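Local coordinates for protein ZmpA Glycopeptidase (Clostridium perfringens, PDB 6XSX) that probably cleaves glycoproteins as an M60-family glycopeptidase, this chain holding the catalytic metalloprotease module of a much longer multidomain protein, at residues L76-D88 with R239-G251. Sequence-based numbering, arbitrary orientation.
Sequences LVFKQMDSQHNGD and RYISMLKWLDNGG. With EDO (1,2-ethanediol), chain D; EDO (1,2-ethanediol), chain H.
Lys-245 and Asn-86 form the side-chain hydrogen bond of the contact: NZ meets OD1 at 2.8 Å, tilted 35° from the carbonyl plane of the amide. The lysine chain, extended beyond CG, runs past the carbonyl oxygens of Ser-83, Gln-84 and His-85 to get there, and a water bridges its NZ to Gln-84 O. One direct backbone bond joins the segments, Trp-246 N to Ser-83 O at 2.9 Å; the same oxygen receives a CA-H...O contact from Lys-245. Two further waters link the segments: they accept from Ser-83 N and Asp-82 N and from Lys-79 NZ, weakly in the first, and may donate to Leu-244 O.

The ammonium of Lys-79, brought round by bends at chi2 and chi4, holds Gln-80 O and Asn-86 O, while its end meets the Met-243 thioether tip to tip, NZ to SD 3.4 Å. Asp-82 lays its carboxylate beside Leu-244, OD2 to CD2 3.6 Å, its charge answered by a salt bridge to Arg-111. Gln-84 CB sits 3.3 Å from Trp-246 O, oblique to the indole.

Strands 75-80 and 240-244 stand well apart in one mixed sheet of the M60 module; the loop before strand 88-91 reaches across to the end of strand 240-244. MES on Asn-86 N and Gly-87 N, probably from the crystallisation liquor, may mark a pocket. The chemistry implies a polar, water-mediated junction flanked by Met-243, Leu-244 and Trp-246.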
loop_
_atom_site.group_PDB
_atom_site.type_symbol
_atom_site.label_atom_id
_atom_site.label_comp_id
_atom_site.label_asym_id
_atom_site.label_seq_id
_atom_site.Cartn_x
_atom_site.Cartn_y
_atom_site.Cartn_z
ATOM N N LEU A 76 -12.202 25.244 8.251
ATOM C CA LEU A 76 -10.862 25.103 8.788
ATOM C C LEU A 76 -10.775 23.742 9.474
ATOM O O LEU A 76 -11.759 23.279 10.066
ATOM C CB LEU A 76 -10.659 26.223 9.811
ATOM C CG LEU A 76 -9.325 26.957 9.769
ATOM C CD1 LEU A 76 -9.052 27.520 8.379
ATOM C CD2 LEU A 76 -9.326 28.082 10.800
ATOM N N VAL A 77 -9.601 23.107 9.350
ATOM C CA VAL A 77 -9.275 21.917 10.115
ATOM C C VAL A 77 -8.149 22.283 11.080
ATOM O O VAL A 77 -7.094 22.755 10.651
ATOM C CB VAL A 77 -8.900 20.729 9.200
ATOM C CG1 VAL A 77 -8.481 19.497 10.000
ATOM C CG2 VAL A 77 -10.035 20.377 8.233
ATOM N N PHE A 78 -8.420 22.118 12.383
ATOM C CA PHE A 78 -7.385 22.112 13.404
ATOM C C PHE A 78 -6.928 20.669 13.594
ATOM O O PHE A 78 -7.757 19.771 13.764
ATOM C CB PHE A 78 -7.891 22.705 14.723
ATOM C CG PHE A 78 -7.028 22.435 15.938
ATOM C CD1 PHE A 78 -5.774 23.012 16.075
ATOM C CD2 PHE A 78 -7.477 21.608 16.962
ATOM C CE1 PHE A 78 -4.980 22.757 17.186
ATOM C CE2 PHE A 78 -6.682 21.351 18.072
ATOM C CZ PHE A 78 -5.435 21.928 18.188
ATOM N N LYS A 79 -5.607 20.467 13.557
ATOM C CA LYS A 79 -5.035 19.152 13.771
ATOM C C LYS A 79 -4.052 19.234 14.936
ATOM O O LYS A 79 -3.009 19.878 14.821
ATOM C CB LYS A 79 -4.418 18.631 12.462
ATOM C CG LYS A 79 -3.903 17.185 12.484
ATOM C CD LYS A 79 -2.436 17.096 12.862
ATOM C CE LYS A 79 -1.849 15.703 12.806
ATOM N NZ LYS A 79 -2.244 14.886 13.981
ATOM N N GLN A 80 -4.419 18.591 16.051
ATOM C CA GLN A 80 -3.564 18.437 17.216
ATOM C C GLN A 80 -2.463 17.432 16.884
ATOM O O GLN A 80 -2.729 16.403 16.260
ATOM C CB GLN A 80 -4.403 17.954 18.401
ATOM C CG GLN A 80 -3.605 17.254 19.501
ATOM C CD GLN A 80 -2.761 18.188 20.336
ATOM O OE1 GLN A 80 -3.266 19.138 20.944
ATOM N NE2 GLN A 80 -1.462 17.911 20.390
ATOM N N MET A 81 -1.228 17.740 17.300
ATOM C CA MET A 81 -0.074 16.886 17.027
ATOM C C MET A 81 -0.088 15.632 17.901
ATOM O O MET A 81 -0.463 15.698 19.074
ATOM C CB MET A 81 1.248 17.634 17.266
ATOM C CG MET A 81 1.599 18.605 16.150
ATOM S SD MET A 81 1.575 17.778 14.538
ATOM C CE MET A 81 3.129 16.890 14.590
ATOM N N ASP A 82 0.340 14.505 17.304
ATOM C CA ASP A 82 0.762 13.299 18.009
ATOM C C ASP A 82 -0.335 12.726 18.907
ATOM O O ASP A 82 -0.069 12.348 20.054
ATOM C CB ASP A 82 2.034 13.546 18.822
ATOM C CG ASP A 82 2.918 12.317 18.960
ATOM O OD1 ASP A 82 2.462 11.212 18.595
ATOM O OD2 ASP A 82 4.059 12.483 19.436
ATOM N N SER A 83 -1.554 12.628 18.363
ATOM C CA SER A 83 -2.639 11.917 19.013
ATOM C C SER A 83 -2.530 10.431 18.678
ATOM O O SER A 83 -1.875 10.062 17.705
ATOM C CB SER A 83 -3.964 12.488 18.564
ATOM O OG SER A 83 -5.041 11.686 19.011
ATOM N N GLN A 84 -3.182 9.576 19.477
ATOM C CA GLN A 84 -3.327 8.177 19.104
ATOM C C GLN A 84 -4.293 8.089 17.922
ATOM O O GLN A 84 -4.283 7.106 17.184
ATOM C CB GLN A 84 -3.804 7.325 20.285
ATOM C CG GLN A 84 -5.286 7.505 20.570
ATOM C CD GLN A 84 -5.760 6.790 21.811
ATOM O OE1 GLN A 84 -6.067 7.420 22.818
ATOM N NE2 GLN A 84 -5.825 5.467 21.748
ATOM N N HIS A 85 -5.112 9.140 17.758
ATOM C CA HIS A 85 -6.038 9.284 16.645
ATOM C C HIS A 85 -5.472 10.295 15.646
ATOM O O HIS A 85 -4.279 10.591 15.669
ATOM C CB HIS A 85 -7.432 9.675 17.164
ATOM C CG HIS A 85 -7.965 8.742 18.204
ATOM N ND1 HIS A 85 -8.167 7.387 17.961
ATOM C CD2 HIS A 85 -8.351 8.954 19.482
ATOM C CE1 HIS A 85 -8.641 6.809 19.048
ATOM N NE2 HIS A 85 -8.769 7.747 19.994
ATOM N N ASN A 86 -6.338 10.829 14.779
ATOM C CA ASN A 86 -5.917 11.756 13.737
ATOM C C ASN A 86 -5.707 13.164 14.300
ATOM O O ASN A 86 -4.925 13.939 13.741
ATOM C CB ASN A 86 -6.877 11.725 12.544
ATOM C CG ASN A 86 -6.995 10.355 11.907
ATOM O OD1 ASN A 86 -5.989 9.687 11.668
ATOM N ND2 ASN A 86 -8.216 9.924 11.634
ATOM N N GLY A 87 -6.418 13.495 15.390
ATOM C CA GLY A 87 -6.220 14.735 16.130
ATOM C C GLY A 87 -6.985 15.940 15.569
ATOM O O GLY A 87 -6.820 17.056 16.065
ATOM N N ASP A 88 -7.840 15.715 14.560
ATOM C CA ASP A 88 -8.478 16.809 13.839
ATOM C C ASP A 88 -9.821 17.202 14.457
ATOM O O ASP A 88 -10.545 16.368 15.000
ATOM C CB ASP A 88 -8.671 16.470 12.359
ATOM C CG ASP A 88 -9.496 15.215 12.150
ATOM O OD1 ASP A 88 -9.071 14.140 12.637
ATOM O OD2 ASP A 88 -10.567 15.323 11.527
ATOM N N ARG A 239 -5.901 14.554 -0.671
ATOM C CA ARG A 239 -4.529 14.612 -0.197
ATOM C C ARG A 239 -4.310 13.457 0.775
ATOM O O ARG A 239 -4.872 13.452 1.867
ATOM C CB ARG A 239 -4.177 15.973 0.416
ATOM C CG ARG A 239 -2.698 16.130 0.743
ATOM C CD ARG A 239 -2.343 17.456 1.408
ATOM N NE ARG A 239 -2.503 18.602 0.513
ATOM C CZ ARG A 239 -1.622 18.954 -0.420
ATOM N NH1 ARG A 239 -0.521 18.245 -0.589
ATOM N NH2 ARG A 239 -1.843 20.009 -1.184
ATOM N N TYR A 240 -3.518 12.465 0.341
ATOM C CA TYR A 240 -3.226 11.327 1.199
ATOM C C TYR A 240 -2.344 11.835 2.331
ATOM O O TYR A 240 -1.468 12.673 2.095
ATOM C CB TYR A 240 -2.517 10.209 0.424
ATOM C CG TYR A 240 -2.430 8.919 1.205
ATOM C CD1 TYR A 240 -3.392 7.924 1.066
ATOM C CD2 TYR A 240 -1.426 8.722 2.135
ATOM C CE1 TYR A 240 -3.328 6.753 1.811
ATOM C CE2 TYR A 240 -1.351 7.565 2.891
ATOM C CZ TYR A 240 -2.301 6.573 2.723
ATOM O OH TYR A 240 -2.221 5.435 3.473
ATOM N N ILE A 241 -2.575 11.313 3.543
ATOM C CA ILE A 241 -1.907 11.808 4.741
ATOM C C ILE A 241 -1.194 10.660 5.451
ATOM O O ILE A 241 -1.819 9.649 5.782
ATOM C CB ILE A 241 -2.922 12.479 5.693
ATOM C CG1 ILE A 241 -3.648 13.646 5.015
ATOM C CG2 ILE A 241 -2.243 12.906 6.997
ATOM C CD1 ILE A 241 -5.040 13.899 5.556
ATOM N N SER A 242 0.113 10.848 5.690
ATOM C CA SER A 242 0.873 10.075 6.664
ATOM C C SER A 242 1.242 10.996 7.824
ATOM O O SER A 242 1.846 12.045 7.613
ATOM C CB SER A 242 2.115 9.469 6.050
ATOM O OG SER A 242 1.816 8.895 4.789
ATOM N N MET A 243 0.856 10.626 9.044
ATOM C CA MET A 243 1.089 11.515 10.173
ATOM C C MET A 243 1.601 10.726 11.377
ATOM O O MET A 243 1.336 9.532 11.519
ATOM C CB MET A 243 -0.189 12.270 10.562
ATOM C CG MET A 243 -1.310 11.360 11.015
ATOM S SD MET A 243 -2.620 12.210 11.938
ATOM C CE MET A 243 -3.583 12.916 10.603
ATOM N N LEU A 244 2.362 11.428 12.222
ATOM C CA LEU A 244 2.833 10.909 13.487
ATOM C C LEU A 244 1.619 10.645 14.370
ATOM O O LEU A 244 0.737 11.496 14.487
ATOM C CB LEU A 244 3.742 11.977 14.101
ATOM C CG LEU A 244 4.250 11.708 15.515
ATOM C CD1 LEU A 244 5.075 10.427 15.553
ATOM C CD2 LEU A 244 5.070 12.893 16.015
ATOM N N LYS A 245 1.589 9.456 14.979
ATOM C CA LYS A 245 0.545 9.117 15.931
ATOM C C LYS A 245 1.179 8.416 17.126
ATOM O O LYS A 245 2.262 7.842 17.024
ATOM C CB LYS A 245 -0.475 8.178 15.286
ATOM C CG LYS A 245 -1.388 8.783 14.235
ATOM C CD LYS A 245 -2.539 7.851 13.911
ATOM C CE LYS A 245 -3.324 8.288 12.695
ATOM N NZ LYS A 245 -4.506 7.421 12.506
ATOM N N TRP A 246 0.469 8.445 18.255
ATOM C CA TRP A 246 0.941 7.762 19.446
ATOM C C TRP A 246 0.416 6.330 19.406
ATOM O O TRP A 246 -0.744 6.090 19.723
ATOM C CB TRP A 246 0.468 8.531 20.690
ATOM C CG TRP A 246 0.791 7.885 22.002
ATOM C CD1 TRP A 246 1.943 7.235 22.339
ATOM C CD2 TRP A 246 -0.034 7.876 23.183
ATOM N NE1 TRP A 246 1.879 6.797 23.635
ATOM C CE2 TRP A 246 0.684 7.187 24.182
ATOM C CE3 TRP A 246 -1.306 8.378 23.495
ATOM C CZ2 TRP A 246 0.159 6.974 25.459
ATOM C CZ3 TRP A 246 -1.821 8.176 24.759
ATOM C CH2 TRP A 246 -1.095 7.479 25.730
ATOM N N LEU A 247 1.266 5.384 18.987
ATOM C CA LEU A 247 0.766 4.051 18.689
ATOM C C LEU A 247 1.378 3.015 19.628
ATOM O O LEU A 247 1.264 1.818 19.372
ATOM C CB LEU A 247 1.074 3.718 17.224
ATOM C CG LEU A 247 0.468 4.670 16.195
ATOM C CD1 LEU A 247 0.770 4.200 14.775
ATOM C CD2 LEU A 247 -1.034 4.794 16.407
ATOM N N ASP A 248 1.988 3.480 20.727
ATOM C CA ASP A 248 2.789 2.631 21.598
ATOM C C ASP A 248 2.012 1.381 22.003
ATOM O O ASP A 248 2.583 0.294 22.041
ATOM C CB ASP A 248 3.276 3.385 22.838
ATOM C CG ASP A 248 4.380 4.384 22.546
ATOM O OD1 ASP A 248 4.707 4.582 21.357
ATOM O OD2 ASP A 248 4.919 4.943 23.516
ATOM N N ASN A 249 0.718 1.557 22.298
ATOM C CA ASN A 249 -0.125 0.508 22.852
ATOM C C ASN A 249 -0.831 -0.262 21.734
ATOM O O ASN A 249 -1.205 -1.417 21.928
ATOM C CB ASN A 249 -1.122 1.049 23.889
ATOM C CG ASN A 249 -0.488 1.851 25.011
ATOM O OD1 ASN A 249 0.551 1.476 25.554
ATOM N ND2 ASN A 249 -1.116 2.958 25.377
ATOM N N GLY A 250 -1.012 0.380 20.569
ATOM C CA GLY A 250 -1.656 -0.252 19.428
ATOM C C GLY A 250 -0.688 -1.148 18.657
ATOM O O GLY A 250 0.286 -1.651 19.220
ATOM N N GLY A 251 -0.968 -1.339 17.361
ATOM C CA GLY A 251 -0.070 -2.051 16.463
ATOM C C GLY A 251 1.161 -1.211 16.126
ATOM O O GLY A 251 1.393 -0.168 16.740
HETATM C C1 EDO D . -10.702 11.565 9.232
HETATM O O1 EDO D . -12.056 11.372 9.566
HETATM C C2 EDO D . -10.135 12.546 10.170
HETATM O O2 EDO D . -10.414 12.199 11.516
HETATM C C1 EDO H . 5.041 5.685 2.110
HETATM O O1 EDO H . 6.132 6.214 2.872
HETATM C C2 EDO H . 3.721 6.386 2.191
HETATM O O2 EDO H . 3.206 6.595 3.509
HETATM O O HOH W 1 -1.902 12.293 15.501
HETATM O O HOH W 2 0.688 14.206 14.382
HETATM O O HOH W 3 -5.381 6.390 14.783
#